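Tapirin (Caldicellulosiruptor hydrothermalis, PDB 6N2C) probably binds cellulose through a zinc-containing beta-helix domain, helping an extremely thermophilic bacterium adhere to its substrate. Local coordinates at residues V202-R205 and N206-S209; L381-D384 and G385-L389; S421-Q424 and N425-S428; P450-I453 and E454-K458. All coordinates share one frame; numbering follows the deposited sequence. Where two conformers were deposited one is given.

Contact 1: residues V202-R205 and N206-S209; sequences VTTR and NMYS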
ATOM      1  N   VAL A 202     -15.347   3.563  -5.843  1.00 16.72           N
ATOM      2  CA  VAL A 202     -14.947   2.502  -6.814  1.00 17.79           C
ATOM      3  C   VAL A 202     -15.114   1.165  -6.094  1.00 16.67           C
ATOM      4  O   VAL A 202     -14.503   0.949  -5.070  1.00 15.41           O
ATOM      5  CB  VAL A 202     -13.506   2.661  -7.263  1.00 18.22           C
ATOM      6  CG1 VAL A 202     -13.060   1.513  -8.169  1.00 18.15           C
ATOM      7  CG2 VAL A 202     -13.274   3.992  -7.941  1.00 19.31           C
ATOM      8  N   THR A 203     -15.838   0.201  -6.729  1.00 16.79           N
ATOM      9  CA  THR A 203     -15.906  -1.183  -6.326  1.00 16.37           C
ATOM     10  C   THR A 203     -15.336  -1.968  -7.503  1.00 19.42           C
ATOM     11  O   THR A 203     -15.863  -1.851  -8.601  1.00 18.14           O
ATOM     12  CB  THR A 203     -17.328  -1.616  -5.997  1.00 21.87           C
ATOM     13  OG1 THR A 203     -17.928  -0.719  -5.031  1.00 22.54           O
ATOM     14  CG2 THR A 203     -17.353  -3.035  -5.406  1.00 21.93           C
ATOM     15  N   THR A 204     -14.245  -2.678  -7.267  1.00 17.53           N
ATOM     16  CA  THR A 204     -13.572  -3.389  -8.350  1.00 17.39           C
ATOM     17  C   THR A 204     -13.004  -4.676  -7.934  1.00 16.84           C
ATOM     18  O   THR A 204     -12.936  -5.029  -6.733  1.00 15.52           O
ATOM     19  CB  THR A 204     -12.550  -2.483  -9.034  1.00 16.16           C
ATOM     20  OG1 THR A 204     -12.153  -3.076 -10.308  1.00 20.38           O
ATOM     21  CG2 THR A 204     -11.289  -2.390  -8.167  1.00 18.03           C
ATOM     22  N   ARG A 205     -12.549  -5.462  -8.916  1.00 16.78           N
ATOM     23  CA  ARG A 205     -11.751  -6.627  -8.620  1.00 16.56           C
ATOM     24  C   ARG A 205     -10.328  -6.158  -8.692  1.00 16.58           C
ATOM     25  O   ARG A 205      -9.789  -5.723  -7.630  1.00 15.91           O
ATOM     26  CB  ARG A 205     -11.990  -7.834  -9.552  1.00 21.86           C
ATOM     27  CG  ARG A 205     -13.286  -8.526  -9.374  1.00 26.94           C
ATOM     28  CD  ARG A 205     -13.233  -9.831 -10.155  1.00 33.54           C
ATOM     29  NE  ARG A 205     -12.231 -10.801  -9.674  1.00 36.66           N
ATOM     30  CZ  ARG A 205     -12.175 -12.065 -10.085  1.00 41.65           C
ATOM     31  NH1 ARG A 205     -12.999 -12.529 -11.042  1.00 42.34           N
ATOM     32  NH2 ARG A 205     -11.239 -12.866  -9.596  1.00 41.91           N
ATOM     33  N   ASN A 206      -9.742  -6.104  -9.893  1.00 13.37           N
ATOM     34  CA  ASN A 206      -8.352  -5.604 -10.036  1.00 13.99           C
ATOM     35  C   ASN A 206      -8.234  -4.267 -10.686  1.00 13.85           C
ATOM     36  O   ASN A 206      -9.047  -3.922 -11.539  1.00 14.10           O
ATOM     37  CB  ASN A 206      -7.529  -6.692 -10.679  1.00 13.98           C
ATOM     38  CG  ASN A 206      -7.529  -7.958  -9.821  1.00 14.22           C
ATOM     39  OD1 ASN A 206      -7.400  -7.873  -8.591  1.00 14.68           O
ATOM     40  ND2 ASN A 206      -7.687  -9.172 -10.440  1.00 14.59           N
ATOM     41  N   MET A 207      -7.160  -3.494 -10.335  1.00 12.22           N
ATOM     42  CA  MET A 207      -6.950  -2.191 -10.927  1.00 13.75           C
ATOM     43  C   MET A 207      -5.462  -2.022 -11.147  1.00 12.53           C
ATOM     44  O   MET A 207      -4.658  -2.512 -10.335  1.00 13.66           O
ATOM     45  CB  MET A 207      -7.445  -1.067  -9.946  1.00 15.25           C
ATOM     46  CG  MET A 207      -7.044   0.331 -10.369  1.00 17.93           C
ATOM     47  SD  MET A 207      -7.827   1.699  -9.358  0.99 27.76           S
ATOM     48  CE  MET A 207      -8.670   0.589  -8.211  1.00 19.09           C
ATOM     49  N   TYR A 208      -5.107  -1.575 -12.350  1.00 13.89           N
ATOM     50  CA  TYR A 208      -3.743  -1.353 -12.702  1.00 13.70           C
ATOM     51  C   TYR A 208      -3.548   0.058 -13.239  1.00 11.80           C
ATOM     52  O   TYR A 208      -4.341   0.594 -14.039  1.00 12.93           O
ATOM     53  CB  TYR A 208      -3.273  -2.335 -13.819  1.00 13.56           C
ATOM     54  CG  TYR A 208      -1.901  -2.059 -14.425  1.00 13.04           C
ATOM     55  CD1 TYR A 208      -1.696  -1.161 -15.495  1.00 13.62           C
ATOM     56  CD2 TYR A 208      -0.814  -2.741 -14.008  1.00 14.38           C
ATOM     57  CE1 TYR A 208      -0.426  -0.901 -15.951  1.00 13.88           C
ATOM     58  CE2 TYR A 208       0.447  -2.506 -14.486  1.00 15.67           C
ATOM     59  CZ  TYR A 208       0.616  -1.591 -15.502  1.00 15.95           C
ATOM     60  OH  TYR A 208       1.879  -1.360 -16.025  1.00 17.13           O
ATOM     61  N   SER A 209      -2.418   0.682 -12.855  1.00 13.39           N
ATOM     62  CA  SER A 209      -1.993   1.902 -13.511  1.00 13.44           C
ATOM     63  C   SER A 209      -0.510   1.830 -13.669  1.00 14.68           C
ATOM     64  O   SER A 209       0.194   1.238 -12.833  1.00 15.32           O
ATOM     65  CB  SER A 209      -2.373   3.086 -12.601  1.00 15.53           C
ATOM     66  OG  SER A 209      -2.254   4.304 -13.284  1.00 21.56           O
TER
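N206, just past the bend at R205, has a buried side-chain amide with both ends occupied: OD1 accepts from N231 ND2, and ND2 is hydrogen-bonded to T185 OG1. With an alanine here, N231 and T185 would probably lose these amide partners, weakening the tie between adjacent strands. The backbone turns sharply at R205 and carries strand 200-203 into strand 206-209. Over this bend T204 OG1 approaches N206 O at 3.4 Å, a weak hydrogen bond at most. On the inner side of the bend the contact is apolar. M207 leaves its backbone extended (chi1 170°), but its last torsion, 4°, is almost eclipsed and curls CE back toward the preceding strand. There CE meets T204 CG2 at 4.0 Å, the two side chains crossing at about a right angle, and more loosely V202 CG1 at 4.5 Å. An unbranched, flexible methionine suits this job, while threonine offers a methyl to the interior and a hydroxyl to the turn. N206 and N231 both open neighbouring parallel strands, so one asparagine bonding to the next recalls the asparagine stacks at the corners of parallel beta-helices.

Contact 2: residues L381-D384 and G385-L389; sequences LKID and GEVKL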
ATOM      1  N   LEU A 381      22.621   0.972  19.136  1.00 21.33           N
ATOM      2  CA  LEU A 381      21.543   1.564  19.933  1.00 18.87           C
ATOM      3  C   LEU A 381      21.969   2.952  20.350  1.00 21.36           C
ATOM      4  O   LEU A 381      23.032   3.086  20.968  1.00 19.09           O
ATOM      5  CB  LEU A 381      21.311   0.781  21.162  1.00 20.40           C
ATOM      6  CG  LEU A 381      20.235   1.283  22.171  1.00 21.53           C
ATOM      7  CD1 LEU A 381      18.910   1.339  21.483  1.00 21.34           C
ATOM      8  CD2 LEU A 381      20.107   0.397  23.360  1.00 23.03           C
ATOM      9  N   LYS A 382      21.168   3.981  20.019  1.00 18.50           N
ATOM     10  CA  LYS A 382      21.394   5.360  20.483  1.00 20.92           C
ATOM     11  C   LYS A 382      20.212   5.804  21.297  1.00 19.82           C
ATOM     12  O   LYS A 382      19.081   5.697  20.842  1.00 22.61           O
ATOM     13  CB  LYS A 382      21.603   6.348  19.327  1.00 22.21           C
ATOM     14  CG  LYS A 382      21.830   7.789  19.762  1.00 25.40           C
ATOM     15  CD  LYS A 382      22.118   8.645  18.543  1.00 28.12           C
ATOM     16  CE  LYS A 382      22.328  10.098  18.869  1.00 31.75           C
ATOM     17  NZ  LYS A 382      23.519  10.435  19.765  1.00 33.65           N
ATOM     18  N   ILE A 383      20.455   6.210  22.550  1.00 20.58           N
ATOM     19  CA  ILE A 383      19.457   6.759  23.460  1.00 22.31           C
ATOM     20  C   ILE A 383      19.978   8.182  23.832  1.00 24.22           C
ATOM     21  O   ILE A 383      21.144   8.336  24.242  1.00 21.53           O
ATOM     22  CB  ILE A 383      19.316   5.894  24.692  1.00 24.31           C
ATOM     23  CG1 ILE A 383      18.619   4.582  24.326  1.00 24.47           C
ATOM     24  CG2 ILE A 383      18.486   6.604  25.750  1.00 26.44           C
ATOM     25  CD1 ILE A 383      18.615   3.600  25.431  1.00 26.47           C
ATOM     26  N   ASP A 384      19.162   9.208  23.525  1.00 23.49           N
ATOM     27  CA  ASP A 384      19.451  10.578  23.868  1.00 22.41           C
ATOM     28  C   ASP A 384      18.284  11.080  24.682  1.00 25.39           C
ATOM     29  O   ASP A 384      17.124  11.184  24.190  1.00 23.49           O
ATOM     30  CB  ASP A 384      19.748  11.382  22.601  1.00 23.04           C
ATOM     31  CG  ASP A 384      19.938  12.859  22.868  1.00 29.22           C
ATOM     32  OD1 ASP A 384      20.100  13.207  24.015  1.00 31.18           O
ATOM     33  OD2 ASP A 384      19.902  13.606  21.888  1.00 34.14           O
ATOM     34  N   GLY A 385      18.531  11.372  25.942  1.00 25.92           N
ATOM     35  CA  GLY A 385      17.489  11.820  26.845  1.00 26.42           C
ATOM     36  C   GLY A 385      16.795  10.792  27.657  1.00 26.95           C
ATOM     37  O   GLY A 385      17.141   9.609  27.586  1.00 24.19           O
ATOM     38  N   GLU A 386      15.785  11.226  28.415  1.00 22.89           N
ATOM     39  CA  GLU A 386      15.103  10.383  29.371  1.00 24.45           C
ATOM     40  C   GLU A 386      13.983   9.767  28.593  1.00 25.12           C
ATOM     41  O   GLU A 386      12.794   9.972  28.849  1.00 25.09           O
ATOM     42  CB  GLU A 386      14.614  11.163  30.606  1.00 28.95           C
ATOM     43  CG  GLU A 386      15.818  11.777  31.438  1.00 28.34           C
ATOM     44  CD  GLU A 386      16.640  10.739  32.220  1.00 34.83           C
ATOM     45  OE1 GLU A 386      16.160   9.589  32.421  1.00 37.59           O
ATOM     46  OE2 GLU A 386      17.825  11.020  32.617  1.00 36.02           O
ATOM     47  N   VAL A 387      14.393   8.885  27.667  1.00 23.85           N
ATOM     48  CA  VAL A 387      13.403   8.129  26.878  1.00 22.81           C
ATOM     49  C   VAL A 387      12.481   7.249  27.744  1.00 23.06           C
ATOM     50  O   VAL A 387      12.777   6.906  28.866  1.00 22.98           O
ATOM     51  CB  VAL A 387      14.127   7.317  25.752  1.00 20.04           C
ATOM     52  CG1 VAL A 387      14.920   8.256  24.864  1.00 21.32           C
ATOM     53  CG2 VAL A 387      15.011   6.220  26.306  1.00 22.03           C
ATOM     54  N   LYS A 388      11.343   6.837  27.177  1.00 21.78           N
ATOM     55  CA  LYS A 388      10.470   5.946  27.805  1.00 22.26           C
ATOM     56  C   LYS A 388      10.534   4.585  27.116  1.00 27.87           C
ATOM     57  O   LYS A 388       9.942   4.427  26.015  1.00 25.83           O
ATOM     58  CB  LYS A 388       9.068   6.443  27.748  1.00 27.29           C
ATOM     59  CG  LYS A 388       8.844   7.664  28.635  1.00 33.33           C
ATOM     60  CD  LYS A 388       7.360   8.019  28.607  1.00 42.61           C
ATOM     61  CE  LYS A 388       7.124   9.516  28.616  1.00 50.63           C
ATOM     62  NZ  LYS A 388       7.710  10.092  29.855  1.00 54.80           N
ATOM     63  N   LEU A 389      11.215   3.627  27.742  0.61 24.60           N
ATOM     64  CA  LEU A 389      11.391   2.281  27.182  0.61 27.00           C
ATOM     65  C   LEU A 389      10.863   1.297  28.178  0.61 28.39           C
ATOM     66  O   LEU A 389      11.215   1.365  29.361  0.61 34.15           O
ATOM     67  CB  LEU A 389      12.841   1.932  26.982  0.61 29.46           C
ATOM     68  CG  LEU A 389      13.741   2.710  26.075  0.61 28.41           C
ATOM     69  CD1 LEU A 389      15.077   1.984  26.021  0.61 29.93           C
ATOM     70  CD2 LEU A 389      13.057   2.759  24.706  0.61 35.30           C
TER
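I383 and V387 face each other across a corner of the parallel beta-helix, where strand 380-384 ends and the chain turns into strand 388-391. The apolar contacts come first. I383 divides its work between two branches: CG2 touches V387 CG2 at 3.5 Å, the side chains crossing at about a right angle, while CD1 points on toward L389. With CG2 anti to the backbone N (chi1 -71° for CG1), the isoleucine can fill the inside of the corner and still extend its longer arm. L389 CD1 meets I383 CD1 tip to tip at 3.9 Å, though leucine has a second deposited conformer and this pair is less certain. Beta-branched residues suit such extended backbone and present broad, stiff surfaces to the interior.

The polar groups look outward to the next coil. E386 OE2 accepts from the backbone N of both N406 and S407, and D384 OD1 accepts from N404 ND2.

The backbone makes the corner possible. G385 has a positive phi of 93°, and a beta carbon there would collide with D384 O, so glycine fits. E386 then centres an inverse gamma turn, closed by a weak bond from V387 N to G385 O of 2.8 Å. Methyls pack against these carbonyls without bonding to them: V387 CG1 rests 3.7 Å from D384 O, and I383 CG2 lies 3.8 Å from G385 O.

Contact 3: residues S421-Q424 and N425-S428; sequences SIPQ and NIPS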
ATOM      1  N   SER A 421      29.572  -4.546  24.518  1.00 22.22           N
ATOM      2  CA  SER A 421      30.426  -3.678  25.346  1.00 21.24           C
ATOM      3  C   SER A 421      29.480  -2.778  26.142  1.00 24.00           C
ATOM      4  O   SER A 421      28.687  -1.999  25.568  1.00 22.89           O
ATOM      5  CB  SER A 421      31.363  -2.865  24.513  1.00 24.19           C
ATOM      6  OG  SER A 421      32.264  -2.101  25.309  1.00 26.75           O
ATOM      7  N   ILE A 422      29.498  -2.953  27.439  1.00 22.02           N
ATOM      8  CA  ILE A 422      28.767  -2.048  28.328  1.00 23.48           C
ATOM      9  C   ILE A 422      29.361  -0.607  28.240  1.00 24.31           C
ATOM     10  O   ILE A 422      30.582  -0.420  28.422  1.00 25.60           O
ATOM     11  CB  ILE A 422      28.802  -2.560  29.755  1.00 23.83           C
ATOM     12  CG1 ILE A 422      28.026  -3.898  29.846  1.00 25.79           C
ATOM     13  CG2 ILE A 422      28.055  -1.593  30.692  1.00 24.62           C
ATOM     14  CD1 ILE A 422      28.108  -4.554  31.213  1.00 24.68           C
ATOM     15  N   PRO A 423      28.501   0.391  27.929  1.00 21.27           N
ATOM     16  CA  PRO A 423      29.023   1.770  27.728  1.00 23.20           C
ATOM     17  C   PRO A 423      29.294   2.437  29.058  1.00 21.14           C
ATOM     18  O   PRO A 423      28.863   1.953  30.095  1.00 21.77           O
ATOM     19  CB  PRO A 423      27.906   2.464  26.977  1.00 21.23           C
ATOM     20  CG  PRO A 423      26.653   1.753  27.391  1.00 21.00           C
ATOM     21  CD  PRO A 423      27.048   0.323  27.644  1.00 21.54           C
ATOM     22  N   GLN A 424      30.189   3.438  29.003  1.00 21.84           N
ATOM     23  CA  GLN A 424      30.634   4.128  30.205  1.00 22.53           C
ATOM     24  C   GLN A 424      29.498   5.080  30.668  1.00 22.82           C
ATOM     25  O   GLN A 424      28.618   5.474  29.901  1.00 22.52           O
ATOM     26  CB  GLN A 424      31.856   5.001  29.865  1.00 23.81           C
ATOM     27  CG  GLN A 424      33.144   4.296  29.518  1.00 28.71           C
ATOM     28  CD  GLN A 424      34.197   5.279  28.889  1.00 34.86           C
ATOM     29  OE1 GLN A 424      34.168   6.505  29.109  1.00 30.57           O
ATOM     30  NE2 GLN A 424      35.139   4.711  28.139  1.00 37.82           N
ATOM     31  N   ASN A 425      29.631   5.543  31.899  1.00 22.20           N
ATOM     32  CA  ASN A 425      28.824   6.627  32.488  1.00 23.13           C
ATOM     33  C   ASN A 425      27.272   6.313  32.482  1.00 25.33           C
ATOM     34  O   ASN A 425      26.445   7.221  32.343  1.00 23.87           O
ATOM     35  CB  ASN A 425      29.068   7.927  31.758  1.00 23.84           C
ATOM     36  CG  ASN A 425      30.535   8.358  31.782  1.00 22.50           C
ATOM     37  OD1 ASN A 425      31.243   8.078  32.729  1.00 26.10           O
ATOM     38  ND2 ASN A 425      30.986   8.924  30.673  1.00 24.35           N
ATOM     39  N   ILE A 426      26.935   5.048  32.627  1.00 22.43           N
ATOM     40  CA  ILE A 426      25.489   4.633  32.748  1.00 22.30           C
ATOM     41  C   ILE A 426      24.987   5.123  34.139  1.00 24.16           C
ATOM     42  O   ILE A 426      25.684   4.952  35.120  1.00 25.27           O
ATOM     43  CB  ILE A 426      25.331   3.162  32.686  1.00 23.13           C
ATOM     44  CG1 ILE A 426      25.770   2.666  31.274  1.00 25.77           C
ATOM     45  CG2 ILE A 426      23.853   2.781  32.907  1.00 24.10           C
ATOM     46  CD1 ILE A 426      25.988   1.164  31.172  1.00 27.85           C
ATOM     47  N   PRO A 427      23.757   5.691  34.208  1.00 26.46           N
ATOM     48  CA  PRO A 427      23.241   6.036  35.531  1.00 27.85           C
ATOM     49  C   PRO A 427      23.126   4.844  36.460  1.00 26.53           C
ATOM     50  O   PRO A 427      22.699   3.786  36.057  1.00 26.48           O
ATOM     51  CB  PRO A 427      21.813   6.569  35.244  1.00 28.66           C
ATOM     52  CG  PRO A 427      21.858   7.062  33.858  1.00 27.21           C
ATOM     53  CD  PRO A 427      22.875   6.167  33.129  1.00 27.69           C
ATOM     54  N   SER A 428      23.463   5.037  37.741  1.00 23.11           N
ATOM     55  CA  SER A 428      23.587   3.897  38.613  1.00 22.14           C
ATOM     56  C   SER A 428      22.297   3.095  38.735  1.00 22.61           C
ATOM     57  O   SER A 428      22.357   1.887  38.983  1.00 26.33           O
ATOM     58  CB  SER A 428      24.068   4.346  40.019  1.00 28.43           C
ATOM     59  OG  SER A 428      23.124   5.278  40.560  1.00 31.14           O
TER
HETATM   60  O   HOH W   1      28.594   2.339  32.747  0.88 32.73           O
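From P423 to I426 the chain makes an open turn: Q424 is in the polyproline-II region, N425 takes the left-handed helical conformation (phi 58°, psi 33°), and the ends of the turn are joined by a water rather than by a direct bond. This water donates to P423 O at 2.7 Å and accepts from I426 N at 3.2 Å. N425 is exposed, and asparagine is among the residues that tolerate a positive phi most readily.

Inside the bend, I426 is the side chain that makes the contact. CG1 is anti to the carbonyl carbon (chi1 -65°) and the chain beyond is extended, which sends CD1 back over the start of the turn. There it presses on I422 CG2 at 3.5 Å, tighter than usual for two methyls, with the two isoleucines crossing at about a right angle. The same methyl lies 3.8 Å from CD of the P423 ring and 3.2 Å from P423 O. Cutting I426 back to an alanine is likely to open a gap beside I422 CG2 and the proline ring, giving the turn more freedom to move.

The loop runs between strands 416-419 and 434-436, at one end of the beta-helix. I422 and I426 also touch F434, while I426 reaches I402 and P423 reaches I400, both on the outermost strand 400-403. The chemistry is consistent with a small apolar patch laid against F434, I400 and I402 at the end of the beta-helix: prolines stiffen the backbone, isoleucines supply the apolar surface, and a water bridges P423 O and I426 N.

Contact 4: residues P450-I453 and E454-K458; sequences PAII and EEIKK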
ATOM      1  N   PRO A 450       7.828 -11.962  -2.052  1.00 19.70           N
ATOM      2  CA  PRO A 450       6.790 -12.818  -2.578  1.00 18.98           C
ATOM      3  C   PRO A 450       6.913 -12.940  -4.093  1.00 17.65           C
ATOM      4  O   PRO A 450       7.232 -11.994  -4.793  1.00 17.63           O
ATOM      5  CB  PRO A 450       5.508 -12.092  -2.201  1.00 19.20           C
ATOM      6  CG  PRO A 450       5.853 -11.410  -0.915  1.00 17.73           C
ATOM      7  CD  PRO A 450       7.214 -10.854  -1.313  1.00 19.10           C
ATOM      8  N   ALA A 451       6.626 -14.148  -4.565  1.00 18.77           N
ATOM      9  CA  ALA A 451       6.711 -14.466  -5.974  1.00 20.43           C
ATOM     10  C   ALA A 451       5.820 -13.594  -6.805  1.00 18.01           C
ATOM     11  O   ALA A 451       6.255 -13.140  -7.846  1.00 18.39           O
ATOM     12  CB  ALA A 451       6.354 -15.928  -6.237  1.00 23.25           C
ATOM     13  N   ILE A 452       4.659 -13.289  -6.285  1.00 17.34           N
ATOM     14  CA  ILE A 452       3.738 -12.405  -7.006  1.00 18.28           C
ATOM     15  C   ILE A 452       4.368 -11.046  -7.283  1.00 19.56           C
ATOM     16  O   ILE A 452       4.175 -10.472  -8.373  1.00 16.77           O
ATOM     17  CB  ILE A 452       2.354 -12.309  -6.343  1.00 18.40           C
ATOM     18  CG1 ILE A 452       1.299 -11.719  -7.219  1.00 19.59           C
ATOM     19  CG2 ILE A 452       2.436 -11.469  -5.070  1.00 17.77           C
ATOM     20  CD1 ILE A 452       1.018 -12.444  -8.493  1.00 21.23           C
ATOM     21  N   ILE A 453       5.133 -10.492  -6.327  1.00 17.43           N
ATOM     22  CA  ILE A 453       5.784  -9.215  -6.537  1.00 19.54           C
ATOM     23  C   ILE A 453       6.916  -9.307  -7.539  1.00 19.95           C
ATOM     24  O   ILE A 453       7.071  -8.427  -8.401  1.00 20.59           O
ATOM     25  CB  ILE A 453       6.341  -8.633  -5.180  1.00 21.14           C
ATOM     26  CG1 ILE A 453       5.206  -8.442  -4.179  1.00 21.09           C
ATOM     27  CG2 ILE A 453       7.222  -7.399  -5.429  1.00 18.05           C
ATOM     28  CD1 ILE A 453       4.161  -7.395  -4.510  1.00 22.00           C
ATOM     29  N   GLU A 454       7.701 -10.394  -7.482  1.00 18.48           N
ATOM     30  CA  GLU A 454       8.716 -10.654  -8.460  1.00 21.42           C
ATOM     31  C   GLU A 454       8.137 -10.626  -9.857  1.00 18.31           C
ATOM     32  O   GLU A 454       8.726  -9.947 -10.764  1.00 19.48           O
ATOM     33  CB  GLU A 454       9.414 -11.982  -8.231  1.00 26.40           C
ATOM     34  CG  GLU A 454      10.292 -11.974  -7.033  1.00 35.22           C
ATOM     35  CD  GLU A 454      10.882 -13.371  -6.699  1.00 40.80           C
ATOM     36  OE1 GLU A 454      10.710 -14.346  -7.518  1.00 36.45           O
ATOM     37  OE2 GLU A 454      11.413 -13.478  -5.546  1.00 36.10           O
ATOM     38  N   GLU A 455       7.005 -11.273 -10.012  1.00 19.06           N
ATOM     39  CA  GLU A 455       6.397 -11.385 -11.377  1.00 19.41           C
ATOM     40  C   GLU A 455       5.833 -10.050 -11.829  1.00 21.13           C
ATOM     41  O   GLU A 455       6.017  -9.645 -12.977  1.00 21.03           O
ATOM     42  CB  GLU A 455       5.337 -12.469 -11.432  1.00 22.06           C
ATOM     43  CG  GLU A 455       5.840 -13.856 -11.111  1.00 27.69           C
ATOM     44  CD  GLU A 455       6.920 -14.296 -12.155  1.00 34.97           C
ATOM     45  OE1 GLU A 455       8.055 -14.687 -11.747  1.00 48.96           O
ATOM     46  OE2 GLU A 455       6.649 -14.044 -13.335  1.00 35.23           O
ATOM     47  N   ILE A 456       5.193  -9.300 -10.932  1.00 21.56           N
ATOM     48  CA  ILE A 456       4.675  -7.966 -11.302  1.00 20.68           C
ATOM     49  C   ILE A 456       5.781  -7.026 -11.752  1.00 20.55           C
ATOM     50  O   ILE A 456       5.612  -6.156 -12.608  1.00 18.22           O
ATOM     51  CB  ILE A 456       3.890  -7.416 -10.116  1.00 23.00           C
ATOM     52  CG1 ILE A 456       2.508  -8.089 -10.124  1.00 24.04           C
ATOM     53  CG2 ILE A 456       3.762  -5.896 -10.152  1.00 27.34           C
ATOM     54  CD1 ILE A 456       1.918  -7.917  -8.710  1.00 27.74           C
ATOM     55  N   LYS A 457       6.957  -7.151 -11.123  1.00 20.14           N
ATOM     56  CA  LYS A 457       8.025  -6.255 -11.416  1.00 22.00           C
ATOM     57  C   LYS A 457       8.786  -6.607 -12.660  1.00 24.97           C
ATOM     58  O   LYS A 457       9.563  -5.760 -13.129  1.00 26.54           O
ATOM     59  CB  LYS A 457       8.990  -6.198 -10.198  1.00 21.18           C
ATOM     60  CG  LYS A 457       8.394  -5.394  -9.049  1.00 22.48           C
ATOM     61  CD  LYS A 457       9.200  -5.411  -7.704  1.00 25.87           C
ATOM     62  CE  LYS A 457      10.391  -4.515  -7.727  1.00 27.61           C
ATOM     63  NZ  LYS A 457      11.130  -4.492  -6.402  1.00 24.46           N
ATOM     64  N   LYS A 458       8.615  -7.817 -13.174  0.55 25.90           N
ATOM     65  CA  LYS A 458       9.296  -8.232 -14.405  0.55 31.47           C
ATOM     66  C   LYS A 458       8.718  -7.482 -15.572  0.55 29.72           C
ATOM     67  O   LYS A 458       7.538  -7.090 -15.559  0.55 26.48           O
ATOM     68  CB  LYS A 458       9.170  -9.741 -14.682  0.55 33.94           C
ATOM     69  CG  LYS A 458      10.072 -10.622 -13.866  0.55 38.17           C
ATOM     70  CD  LYS A 458       9.816 -12.108 -14.138  0.55 38.72           C
ATOM     71  CE  LYS A 458      10.404 -12.921 -12.989  0.55 41.00           C
ATOM     72  NZ  LYS A 458      10.580 -14.347 -13.327  0.55 42.89           N
TER
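I453 and K457, one helical turn apart, cross obliquely with their aliphatic parts in touch: I453 CG2 lies 3.6 Å from K457 CD. Isoleucine places CG2 anti to its backbone N, facing along the helix, while the lysine chain bends at its third torsion (77°) and carries its ammonium group on to a salt bridge with D277. Lysine suits this border, since its methylenes cover the isoleucine and its charge reaches a partner beyond it.

I452 and I456 form a second pair one turn apart, also meeting at a slant but more loosely, with I452 CG1 4.1 Å from I456 CD1. I456 CG1 and CD1 pass over I452 O, each 3.4 Å from it. This carbonyl accepts from I456 N at 3.0 Å, one of four successive backbone bonds that define helix 451-457. The first runs from E454 N to P450 O at 3.2 Å. Proline suits the N-cap position, where its fixed phi costs nothing and no N-H is required by the helix.

Beyond these pairs, I453 rests on Y254, L273 and F275, I452 on L252, W176 and F181. E455 OE1 and K458 NZ form a 3.0 Å salt bridge, doubtful given the lysine's second conformer. The helix is thus amphipathic: branched side chains hold to the beta-helix flank, while at the edge K457 and E454 have polar partners in D277 and Y172.

How the contacts relate
Contacts 1 and 4 are buried and lie on the central part of the chain, their centres about 18 Å apart; contact 2 is partly buried, and contact 3 is a surface contact at one end. Contacts 1 and 2 are both corners of the beta-helix and share one of its parallel faces, which holds strands 200-203 and 388-391, yet their centres are about 44 Å apart. Contact 1 gains its polar ties from asparagine, contact 2 from acidic side chains. Contact 3, about 13 Å from contact 2 between centres, lies at the end of the beta-helix and relies on isoleucine, proline and a water. Contact 4 alone is helical, covering the flank of the coils.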